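Long-range contact in 6b protein (Agrobacterium vitis, PDB 3AQ2), which disturbs plant cell proliferation, probably as a toxin of ADP-ribosylation fold that acts on host proteins, including the miRNA machinery: residues D56-S61 against M139-I144. Numbering follows the deposited sequence.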
# COMPACT_ATOMS: atom_id res chain seq x y z
N ASP A 56 17.88 -5.40 -0.96
CA ASP A 56 17.50 -5.91 -2.28
C ASP A 56 16.11 -5.49 -2.77
O ASP A 56 15.75 -5.79 -3.91
CB ASP A 56 17.64 -7.43 -2.33
CG ASP A 56 19.07 -7.89 -2.22
OD1 ASP A 56 19.94 -7.30 -2.90
OD2 ASP A 56 19.34 -8.85 -1.46
N GLU A 57 15.35 -4.78 -1.94
CA GLU A 57 13.96 -4.45 -2.30
C GLU A 57 13.89 -3.17 -3.13
O GLU A 57 14.48 -2.16 -2.75
CB GLU A 57 13.08 -4.33 -1.05
CG GLU A 57 11.59 -4.27 -1.38
CD GLU A 57 10.68 -4.47 -0.17
OE1 GLU A 57 11.17 -4.52 0.97
OE2 GLU A 57 9.46 -4.60 -0.39
N TYR A 58 13.17 -3.21 -4.25
CA TYR A 58 13.06 -2.04 -5.11
C TYR A 58 11.63 -1.84 -5.60
O TYR A 58 10.92 -2.82 -5.82
CB TYR A 58 14.03 -2.13 -6.30
CG TYR A 58 13.76 -3.31 -7.23
CD1 TYR A 58 12.82 -3.21 -8.24
CD2 TYR A 58 14.46 -4.51 -7.09
CE1 TYR A 58 12.55 -4.27 -9.10
CE2 TYR A 58 14.20 -5.60 -7.95
CZ TYR A 58 13.23 -5.46 -8.95
OH TYR A 58 12.94 -6.49 -9.82
N LEU A 59 11.22 -0.59 -5.72
CA LEU A 59 9.91 -0.26 -6.26
C LEU A 59 9.99 -0.20 -7.76
O LEU A 59 10.96 0.32 -8.32
CB LEU A 59 9.40 1.10 -5.75
CG LEU A 59 9.38 1.38 -4.25
CD1 LEU A 59 8.73 2.74 -4.01
CD2 LEU A 59 8.64 0.29 -3.50
N LEU A 60 8.93 -0.69 -8.39
CA LEU A 60 8.72 -0.58 -9.82
C LEU A 60 7.69 0.53 -9.98
O LEU A 60 6.52 0.34 -9.67
CB LEU A 60 8.20 -1.90 -10.38
CG LEU A 60 9.01 -3.20 -10.19
CD1 LEU A 60 9.04 -3.66 -8.74
CD2 LEU A 60 8.42 -4.31 -11.05
N SER A 61 8.13 1.71 -10.42
CA SER A 61 7.25 2.87 -10.42
C SER A 61 6.50 3.08 -11.74
O SER A 61 5.63 3.95 -11.83
CB SER A 61 8.03 4.13 -10.08
OG SER A 61 9.10 4.29 -10.99
N MET A 139 4.21 -0.75 -5.66
CA MET A 139 4.67 -2.01 -5.07
C MET A 139 6.09 -2.38 -5.52
O MET A 139 6.50 -2.11 -6.66
CB MET A 139 3.72 -3.15 -5.46
CG MET A 139 2.37 -3.02 -4.78
SD MET A 139 1.22 -4.29 -5.32
CE MET A 139 1.18 -3.95 -7.08
N SER A 140 6.82 -2.99 -4.59
CA SER A 140 8.14 -3.53 -4.86
C SER A 140 8.05 -4.89 -5.57
O SER A 140 6.95 -5.43 -5.75
CB SER A 140 8.90 -3.71 -3.55
OG SER A 140 8.36 -4.82 -2.86
N GLN A 141 9.19 -5.46 -5.93
CA GLN A 141 9.19 -6.74 -6.62
C GLN A 141 8.78 -7.88 -5.67
O GLN A 141 8.51 -9.00 -6.12
CB GLN A 141 10.54 -7.02 -7.29
CG GLN A 141 11.58 -7.73 -6.42
CD GLN A 141 12.34 -6.81 -5.45
OE1 GLN A 141 11.84 -5.77 -5.02
NE2 GLN A 141 13.55 -7.22 -5.10
N LEU A 142 8.71 -7.59 -4.37
CA LEU A 142 8.32 -8.61 -3.39
C LEU A 142 6.81 -8.80 -3.28
O LEU A 142 6.35 -9.72 -2.58
CB LEU A 142 8.94 -8.32 -2.02
CG LEU A 142 10.47 -8.22 -1.98
CD1 LEU A 142 10.90 -7.92 -0.57
CD2 LEU A 142 11.13 -9.50 -2.49
N PHE A 143 6.04 -7.93 -3.92
CA PHE A 143 4.59 -8.14 -3.98
C PHE A 143 4.28 -9.10 -5.12
O PHE A 143 4.71 -8.89 -6.27
CB PHE A 143 3.88 -6.81 -4.23
CG PHE A 143 3.75 -5.93 -3.00
CD1 PHE A 143 4.80 -5.10 -2.61
CD2 PHE A 143 2.58 -5.93 -2.24
CE1 PHE A 143 4.68 -4.27 -1.48
CE2 PHE A 143 2.45 -5.11 -1.12
CZ PHE A 143 3.51 -4.27 -0.75
N ILE A 144 3.54 -10.16 -4.82
CA ILE A 144 3.09 -11.10 -5.83
C ILE A 144 1.58 -10.98 -5.97
O ILE A 144 0.90 -10.70 -4.98
CB ILE A 144 3.49 -12.56 -5.47
CG1 ILE A 144 2.94 -12.96 -4.09
CG2 ILE A 144 5.02 -12.73 -5.54
CD1 ILE A 144 2.93 -14.46 -3.83
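Q141 lays its carboxamide over one face of the Y58 ring and bonds through its NE2 and OE1 to the backbone of 56-58. The contact is a single antiparallel beta bridge, L59 with S140, that ties strand 58-60 to the type I turn S140-F143 leading into strand 143-151 of the ADP-ribosylation fold. NE2 of Q141 donates to D56 O at 2.9 Å, lying above that carbonyl's plane, while OE1 accepts from Y58 N at 3.0 Å in an almost straight bond. Held at both ends, the amide is fixed in its flip, and it stacks on the ring with the planes only 22° apart. The bend of the Q141 chain at chi2 (-81°) turns the amide back along the neighbouring backbone, while its CB packs near Y58 CZ and OH.

Backbone bonds complete the bridge: Q141 N donates to Y58 O at 3.2 Å, and the same oxygen receives a CA-H...O contact from S140. Farther along, L60 N reaches M139 O weakly, and CD1 of L60 packs against the peptide between S140 and Q141.

Away from the Y58 ring, E57 runs past S140, and its side chain lies across that of L142 at a slant. Its CG stands anti to the backbone N (chi1 -168°), and the extended chain carries OE2 to S140 OG, which donates to the anti lone pair at 2.7 Å. CD1 of L142 packs 3.5 Å from CD of E57. OE1 of E57 is salt-bridged to R161 NH2 of strand 154-161, so both carboxylate oxygens have partners. On the opposite edge of strand 58-60, L59 pairs with V42. S140 OG also closes an ST turn, accepting the backbone N-H of L142 at 3.2 Å.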